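Local coordinates for mevalonate kinase (Staphylococcus aureus, PDB 2X7I), which probably catalyses the ATP-dependent phosphorylation of mevalonate to 5-phosphomevalonate, as a GHMP-family kinase of the mevalonate pathway, at residues G37-L42 / I91-P96; A66-K71 / Q137-K142. All coordinates share one frame; numbering follows the deposited sequence.

Overall arrangement
Contact 1 is antiparallel strand pairing nearer the centre of the chain; contact 2 lies further out, where the loop leading into helix 70-80 meets the end of helix 125-140. Their centres are about 15 Å apart and their segments alternate along the chain, so the two contacts interlock in sequence. They share helix 103-119: Val107 is touched by Ile39 from contact 1 and by Asp68 and Leu70 from contact 2. Leu70 and Ile91 also meet directly. Contact 1 combines regular backbone bonds with branched aliphatic packing on its buried face, whereas contact 2, smaller and more exposed, relies on carbonyl oxygens, histidines and a water.

Contact 1: residues G37-L42 / I91-P96; sequences GKIKVL and IQTNLP
Ile39 and Thr93 stand side by side on the buried face of an antiparallel strand pair, Ile39 CD1 lying 3.7 Å from Thr93 OG1. Val41 and Ile91 repeat the pattern two residues along, with Val41 CG2 4.1 Å from Ile91 CG1. Between these two non-hydrogen-bonded pairs, Lys40 and Gln92 exchange both backbone bonds: Gln92 N to Lys40 O is 2.8 Å and Lys40 N to Gln92 O is 3.0 Å. Where strand 87-93 ends, Asn94 N still reaches Lys38 O at 3.2 Å, but tilted from the carbonyl plane. Thr93 OG1, anti to its own nitrogen (chi1 173°), accepts from Leu95 N in an ST turn. Leu95 CD2 then rests 3.6 Å from Gly37 CA, close packing that the missing side chain of Gly37 permits. The opposite face is looser and partly exposed; there the amide NE2 of Gln92 merely lies 3.8 Å from Lys40 CD, while OE1 makes a weak bond to Tyr59. In the N-terminal mixed sheet of the GHMP kinase fold, strand 29-45 is flanked by strands 6-16 and 87-93, the latter continuing to parallel strand 53-58; Ile39 packs on Ala106 and Val107 of helix 103-119, Val41 on Ala110 and Ala114.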
ATOM      1  N   GLY A  37      -1.173  -3.076  -6.927  1.00 55.60           N
ATOM      2  CA  GLY A  37       0.249  -3.163  -6.578  1.00 55.74           C
ATOM      3  C   GLY A  37       0.632  -4.607  -6.332  1.00 56.35           C
ATOM      4  O   GLY A  37      -0.046  -5.304  -5.589  1.00 56.77           O
ATOM      5  N   LYS A  38       1.701  -5.061  -6.978  1.00 57.41           N
ATOM      6  CA  LYS A  38       2.144  -6.450  -6.879  1.00 57.87           C
ATOM      7  C   LYS A  38       3.648  -6.529  -6.650  1.00 56.61           C
ATOM      8  O   LYS A  38       4.428  -5.916  -7.372  1.00 56.58           O
ATOM      9  CB  LYS A  38       1.779  -7.232  -8.141  1.00 59.87           C
ATOM     10  CG  LYS A  38       0.265  -7.506  -8.302  1.00 63.81           C
ATOM     11  CD  LYS A  38      -0.256  -8.562  -7.287  1.00 64.70           C
ATOM     12  CE  LYS A  38      -1.678  -8.265  -6.817  1.00 64.82           C
ATOM     13  NZ  LYS A  38      -2.711  -8.450  -7.890  1.00 66.87           N
ATOM     14  N   ILE A  39       4.034  -7.291  -5.632  1.00 55.30           N
ATOM     15  CA  ILE A  39       5.414  -7.661  -5.417  1.00 54.47           C
ATOM     16  C   ILE A  39       5.524  -9.173  -5.593  1.00 55.20           C
ATOM     17  O   ILE A  39       4.762  -9.919  -4.977  1.00 55.79           O
ATOM     18  CB  ILE A  39       5.887  -7.241  -4.021  1.00 52.91           C
ATOM     19  CG1 ILE A  39       5.846  -5.711  -3.910  1.00 52.35           C
ATOM     20  CG2 ILE A  39       7.273  -7.789  -3.738  1.00 52.22           C
ATOM     21  CD1 ILE A  39       6.969  -5.099  -3.083  1.00 52.20           C
ATOM     22  N   LYS A  40       6.459  -9.605  -6.444  1.00 55.27           N
ATOM     23  CA  LYS A  40       6.722 -11.020  -6.696  1.00 55.71           C
ATOM     24  C   LYS A  40       8.147 -11.372  -6.260  1.00 54.26           C
ATOM     25  O   LYS A  40       9.095 -10.673  -6.621  1.00 53.57           O
ATOM     26  CB  LYS A  40       6.589 -11.332  -8.190  1.00 57.61           C
ATOM     27  CG  LYS A  40       5.243 -10.979  -8.819  1.00 59.31           C
ATOM     28  CD  LYS A  40       5.287 -11.189 -10.323  1.00 61.56           C
ATOM     29  CE  LYS A  40       3.926 -10.963 -10.967  1.00 64.13           C
ATOM     30  NZ  LYS A  40       3.468  -9.542 -10.844  1.00 63.94           N
ATOM     31  N   VAL A  41       8.293 -12.463  -5.512  1.00 53.13           N
ATOM     32  CA  VAL A  41       9.610 -12.978  -5.140  1.00 52.21           C
ATOM     33  C   VAL A  41       9.791 -14.406  -5.661  1.00 53.67           C
ATOM     34  O   VAL A  41       8.908 -15.250  -5.509  1.00 54.35           O
ATOM     35  CB  VAL A  41       9.835 -12.938  -3.597  1.00 51.02           C
ATOM     36  CG1 VAL A  41      11.151 -13.638  -3.216  1.00 50.15           C
ATOM     37  CG2 VAL A  41       9.808 -11.489  -3.091  1.00 48.01           C
ATOM     38  N   LEU A  42      10.938 -14.657  -6.285  1.00 54.15           N
ATOM     39  CA  LEU A  42      11.323 -15.992  -6.734  1.00 55.86           C
ATOM     40  C   LEU A  42      12.660 -16.370  -6.092  1.00 55.70           C
ATOM     41  O   LEU A  42      13.606 -15.590  -6.123  1.00 54.55           O
ATOM     42  CB  LEU A  42      11.436 -16.030  -8.260  1.00 56.96           C
ATOM     43  CG  LEU A  42      11.963 -17.327  -8.881  1.00 59.82           C
ATOM     44  CD1 LEU A  42      11.029 -18.511  -8.612  1.00 61.28           C
ATOM     45  CD2 LEU A  42      12.189 -17.150 -10.386  1.00 61.31           C
ATOM     46  N   ILE A  91      13.265 -10.236  -7.070  1.00 53.04           N
ATOM     47  CA  ILE A  91      12.157  -9.475  -6.503  1.00 52.48           C
ATOM     48  C   ILE A  91      11.702  -8.530  -7.601  1.00 53.03           C
ATOM     49  O   ILE A  91      12.522  -7.829  -8.180  1.00 53.20           O
ATOM     50  CB  ILE A  91      12.596  -8.629  -5.264  1.00 51.41           C
ATOM     51  CG1 ILE A  91      13.267  -9.506  -4.213  1.00 52.11           C
ATOM     52  CG2 ILE A  91      11.397  -7.925  -4.611  1.00 50.30           C
ATOM     53  CD1 ILE A  91      14.610  -8.968  -3.743  1.00 53.49           C
ATOM     54  N   GLN A  92      10.412  -8.542  -7.917  1.00 53.55           N
ATOM     55  CA  GLN A  92       9.846  -7.593  -8.873  1.00 54.53           C
ATOM     56  C   GLN A  92       8.838  -6.726  -8.138  1.00 53.69           C
ATOM     57  O   GLN A  92       8.005  -7.247  -7.419  1.00 53.33           O
ATOM     58  CB  GLN A  92       9.132  -8.314 -10.021  1.00 56.08           C
ATOM     59  CG  GLN A  92       9.975  -9.297 -10.816  1.00 57.83           C
ATOM     60  CD  GLN A  92       9.138 -10.097 -11.799  1.00 59.80           C
ATOM     61  OE1 GLN A  92       8.733  -9.589 -12.842  1.00 62.12           O
ATOM     62  NE2 GLN A  92       8.862 -11.348 -11.461  1.00 59.98           N
ATOM     63  N   THR A  93       8.916  -5.408  -8.307  1.00 54.01           N
ATOM     64  CA  THR A  93       7.938  -4.521  -7.685  1.00 53.63           C
ATOM     65  C   THR A  93       7.330  -3.468  -8.607  1.00 54.72           C
ATOM     66  O   THR A  93       8.007  -2.827  -9.413  1.00 55.15           O
ATOM     67  CB  THR A  93       8.478  -3.804  -6.425  1.00 52.46           C
ATOM     68  OG1 THR A  93       7.502  -2.849  -5.989  1.00 52.82           O
ATOM     69  CG2 THR A  93       9.798  -3.083  -6.690  1.00 51.70           C
ATOM     70  N   ASN A  94       6.035  -3.281  -8.390  1.00 55.20           N
ATOM     71  CA  ASN A  94       5.190  -2.317  -9.064  1.00 56.66           C
ATOM     72  C   ASN A  94       5.038  -1.010  -8.259  1.00 55.78           C
ATOM     73  O   ASN A  94       4.437  -0.038  -8.734  1.00 56.56           O
ATOM     74  CB  ASN A  94       3.799  -2.958  -9.181  1.00 57.58           C
ATOM     75  CG  ASN A  94       2.928  -2.270 -10.174  1.00 60.23           C
ATOM     76  OD1 ASN A  94       3.400  -1.433 -10.945  1.00 66.16           O
ATOM     77  ND2 ASN A  94       1.646  -2.615 -10.179  1.00 60.22           N
ATOM     78  N   LEU A  95       5.574  -1.016  -7.036  1.00 54.42           N
ATOM     79  CA  LEU A  95       5.254  -0.027  -6.004  1.00 53.24           C
ATOM     80  C   LEU A  95       6.402   0.932  -5.739  1.00 52.85           C
ATOM     81  O   LEU A  95       7.546   0.514  -5.648  1.00 53.32           O
ATOM     82  CB  LEU A  95       4.908  -0.741  -4.701  1.00 51.81           C
ATOM     83  CG  LEU A  95       3.673  -1.633  -4.768  1.00 51.42           C
ATOM     84  CD1 LEU A  95       3.501  -2.402  -3.470  1.00 50.57           C
ATOM     85  CD2 LEU A  95       2.451  -0.808  -5.073  1.00 50.74           C
ATOM     86  N   PRO A  96       6.100   2.233  -5.620  1.00 53.11           N
ATOM     87  CA  PRO A  96       7.130   3.204  -5.286  1.00 52.62           C
ATOM     88  C   PRO A  96       7.417   3.158  -3.792  1.00 51.11           C
ATOM     89  O   PRO A  96       6.556   2.748  -3.006  1.00 50.21           O
ATOM     90  CB  PRO A  96       6.478   4.534  -5.663  1.00 53.54           C
ATOM     91  CG  PRO A  96       5.059   4.321  -5.405  1.00 53.59           C
ATOM     92  CD  PRO A  96       4.784   2.879  -5.764  1.00 53.59           C
TER

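Contact 2: residues A66-K71 / Q137-K142; sequences APDHLK and QIAHGK
The bond from His69 N to Ala139 O is 2.8 Å long and fairly straight at the hydrogen (163°), yet the donor stands above the carbonyl plane, 39° out of it. This link ties the centre of an inverse gamma turn to the last turn of helix 125-140, whose chain leaves helical geometry at Gly141 with a positive phi. Side chains gather round two carbonyl oxygens. Ala139 O also sits obliquely by the His69 ring and touches its CB; the nearby ND1 is badly angled for a bond. Pro67 O lies over the centre of the His69 ring, 3.5 Å above its plane, and simultaneously at the edge of the His140 imidazole. His140 ND1 gives Pro67 O a weak bond there, 3.3 Å long but nearly straight. With chi1 at -171° the His140 ring swings away from its own nitrogen and across to Pro67, where its CE1 comes 4.0 Å from Pro67 CB. A water adds a second, shorter bond to Pro67 O at 2.6 Å and a longer one to His140 O, so the carbonyl is held by ring and water together. Asp68 contributes by packing: its OD1 lies 3.6 Å from Ala139 CB and nearly as close to His140 CB, with the carboxylate and imidazole planes steeply inclined. Ala139 CB also lies 3.5 Å from His69 O. The His140 side chain is about 4 Å from a bound citrate, probably from the crystallisation liquor, which may mark a pocket. Asp68 and His140 both touch Ser104 of helix 103-119, while Ala139 packs on Leu73 and Ile138 on Ser72 and Arg76, joining the C-terminal end of helix 125-140 to the entering loop and first half of helix 70-80, within the N-terminal family region of GHMP kinases.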
ATOM      1  N   ALA A  66      15.368   1.938  -1.000  1.00 48.75           N
ATOM      2  CA  ALA A  66      16.651   1.781  -0.327  1.00 49.23           C
ATOM      3  C   ALA A  66      16.533   1.452   1.167  1.00 49.32           C
ATOM      4  O   ALA A  66      17.325   0.667   1.658  1.00 49.82           O
ATOM      5  CB  ALA A  66      17.518   3.000  -0.534  1.00 49.86           C
ATOM      6  N   PRO A  67      15.558   2.049   1.887  1.00 49.64           N
ATOM      7  CA  PRO A  67      15.347   1.710   3.304  1.00 49.88           C
ATOM      8  C   PRO A  67      14.883   0.274   3.606  1.00 49.57           C
ATOM      9  O   PRO A  67      14.856  -0.105   4.774  1.00 49.42           O
ATOM     10  CB  PRO A  67      14.255   2.703   3.750  1.00 49.85           C
ATOM     11  CG  PRO A  67      14.382   3.848   2.835  1.00 50.34           C
ATOM     12  CD  PRO A  67      14.823   3.276   1.516  1.00 50.34           C
ATOM     13  N   ASP A  68      14.518  -0.504   2.584  1.00 49.58           N
ATOM     14  CA  ASP A  68      14.019  -1.871   2.785  1.00 49.34           C
ATOM     15  C   ASP A  68      15.121  -2.876   2.437  1.00 49.47           C
ATOM     16  O   ASP A  68      15.381  -3.145   1.271  1.00 49.81           O
ATOM     17  CB  ASP A  68      12.768  -2.113   1.935  1.00 49.05           C
ATOM     18  CG  ASP A  68      11.904  -3.244   2.467  1.00 50.10           C
ATOM     19  OD1 ASP A  68      12.058  -3.644   3.634  1.00 51.86           O
ATOM     20  OD2 ASP A  68      11.042  -3.731   1.719  1.00 53.21           O
ATOM     21  N   HIS A  69      15.749  -3.436   3.466  1.00 49.21           N
ATOM     22  CA  HIS A  69      17.008  -4.153   3.309  1.00 49.61           C
ATOM     23  C   HIS A  69      16.754  -5.638   3.110  1.00 48.97           C
ATOM     24  O   HIS A  69      16.794  -6.423   4.058  1.00 48.79           O
ATOM     25  CB  HIS A  69      17.909  -3.906   4.529  1.00 50.23           C
ATOM     26  CG  HIS A  69      18.093  -2.458   4.856  1.00 51.94           C
ATOM     27  ND1 HIS A  69      18.003  -1.962   6.142  1.00 53.28           N
ATOM     28  CD2 HIS A  69      18.352  -1.393   4.059  1.00 53.39           C
ATOM     29  CE1 HIS A  69      18.214  -0.658   6.122  1.00 54.69           C
ATOM     30  NE2 HIS A  69      18.430  -0.288   4.869  1.00 54.52           N
ATOM     31  N   LEU A  70      16.523  -6.011   1.853  1.00 48.71           N
ATOM     32  CA  LEU A  70      16.159  -7.379   1.485  1.00 48.46           C
ATOM     33  C   LEU A  70      17.320  -8.357   1.661  1.00 48.26           C
ATOM     34  O   LEU A  70      17.104  -9.538   1.919  1.00 48.04           O
ATOM     35  CB  LEU A  70      15.648  -7.423   0.039  1.00 48.89           C
ATOM     36  CG  LEU A  70      14.629  -6.337  -0.339  1.00 49.61           C
ATOM     37  CD1 LEU A  70      13.933  -6.678  -1.650  1.00 50.97           C
ATOM     38  CD2 LEU A  70      13.602  -6.113   0.765  1.00 49.21           C
ATOM     39  N   LYS A  71      18.545  -7.859   1.536  1.00 47.94           N
ATOM     40  CA  LYS A  71      19.746  -8.671   1.769  1.00 48.37           C
ATOM     41  C   LYS A  71      19.745  -9.304   3.165  1.00 48.30           C
ATOM     42  O   LYS A  71      20.221 -10.428   3.339  1.00 48.38           O
ATOM     43  CB  LYS A  71      21.014  -7.838   1.544  1.00 48.56           C
ATOM     44  CG  LYS A  71      21.276  -7.572   0.072  1.00 49.50           C
ATOM     45  CD  LYS A  71      22.420  -6.609  -0.210  1.00 50.89           C
ATOM     46  CE  LYS A  71      22.796  -6.696  -1.710  1.00 52.44           C
ATOM     47  NZ  LYS A  71      23.830  -5.715  -2.164  1.00 53.80           N
ATOM     48  N   GLN A 137      10.472  -5.884  10.528  1.00 48.19           N
ATOM     49  CA  GLN A 137      11.352  -5.368  11.591  1.00 50.01           C
ATOM     50  C   GLN A 137      12.835  -5.454  11.219  1.00 51.01           C
ATOM     51  O   GLN A 137      13.569  -4.478  11.345  1.00 51.65           O
ATOM     52  CB  GLN A 137      11.077  -6.110  12.911  1.00 50.75           C
ATOM     53  CG  GLN A 137      12.107  -5.910  14.010  1.00 53.11           C
ATOM     54  CD  GLN A 137      12.087  -4.517  14.593  1.00 55.64           C
ATOM     55  OE1 GLN A 137      11.017  -3.932  14.809  1.00 58.04           O
ATOM     56  NE2 GLN A 137      13.273  -3.975  14.868  1.00 56.88           N
ATOM     57  N   ILE A 138      13.255  -6.626  10.756  1.00 51.68           N
ATOM     58  CA  ILE A 138      14.637  -6.884  10.362  1.00 52.79           C
ATOM     59  C   ILE A 138      15.067  -6.086   9.128  1.00 53.07           C
ATOM     60  O   ILE A 138      16.146  -5.485   9.113  1.00 54.47           O
ATOM     61  CB  ILE A 138      14.819  -8.382  10.053  1.00 53.54           C
ATOM     62  CG1 ILE A 138      14.792  -9.186  11.355  1.00 55.03           C
ATOM     63  CG2 ILE A 138      16.109  -8.650   9.284  1.00 53.08           C
ATOM     64  CD1 ILE A 138      14.676 -10.672  11.109  1.00 57.28           C
ATOM     65  N   ALA A 139      14.227  -6.095   8.099  1.00 52.12           N
ATOM     66  CA  ALA A 139      14.556  -5.467   6.819  1.00 52.43           C
ATOM     67  C   ALA A 139      14.364  -3.950   6.837  1.00 52.60           C
ATOM     68  O   ALA A 139      15.115  -3.230   6.192  1.00 53.08           O
ATOM     69  CB  ALA A 139      13.722  -6.096   5.681  1.00 51.08           C
ATOM     70  N   HIS A 140      13.356  -3.482   7.571  1.00 52.77           N
ATOM     71  CA  HIS A 140      12.917  -2.080   7.514  1.00 53.42           C
ATOM     72  C   HIS A 140      12.945  -1.353   8.874  1.00 53.78           C
ATOM     73  O   HIS A 140      12.792  -0.131   8.923  1.00 54.62           O
ATOM     74  CB  HIS A 140      11.510  -2.030   6.897  1.00 52.53           C
ATOM     75  CG  HIS A 140      11.018  -0.651   6.582  1.00 55.01           C
ATOM     76  ND1 HIS A 140      11.744   0.253   5.838  1.00 59.18           N
ATOM     77  CD2 HIS A 140       9.853  -0.032   6.894  1.00 57.90           C
ATOM     78  CE1 HIS A 140      11.057   1.377   5.721  1.00 60.48           C
ATOM     79  NE2 HIS A 140       9.903   1.227   6.348  1.00 59.89           N
ATOM     80  N   GLY A 141      13.139  -2.074   9.972  1.00 53.59           N
ATOM     81  CA  GLY A 141      13.277  -1.420  11.271  1.00 54.53           C
ATOM     82  C   GLY A 141      12.008  -1.325  12.095  1.00 53.87           C
ATOM     83  O   GLY A 141      12.077  -1.050  13.285  1.00 54.95           O
ATOM     84  N   LYS A 142      10.850  -1.517  11.470  1.00 52.49           N
ATOM     85  CA  LYS A 142       9.605  -1.642  12.213  1.00 52.16           C
ATOM     86  C   LYS A 142       8.549  -2.390  11.428  1.00 50.33           C
ATOM     87  O   LYS A 142       8.517  -2.321  10.202  1.00 50.32           O
ATOM     88  CB  LYS A 142       9.061  -0.281  12.682  1.00 52.90           C
ATOM     89  CG  LYS A 142       8.576   0.692  11.607  1.00 53.56           C
ATOM     90  CD  LYS A 142       8.158   2.014  12.290  1.00 56.65           C
ATOM     91  CE  LYS A 142       7.500   3.032  11.343  1.00 57.59           C
ATOM     92  NZ  LYS A 142       6.849   4.190  12.093  1.00 58.88           N
TER
HETATM   93  O   HOH W   1      15.216   1.070   7.113  1.00 46.28           O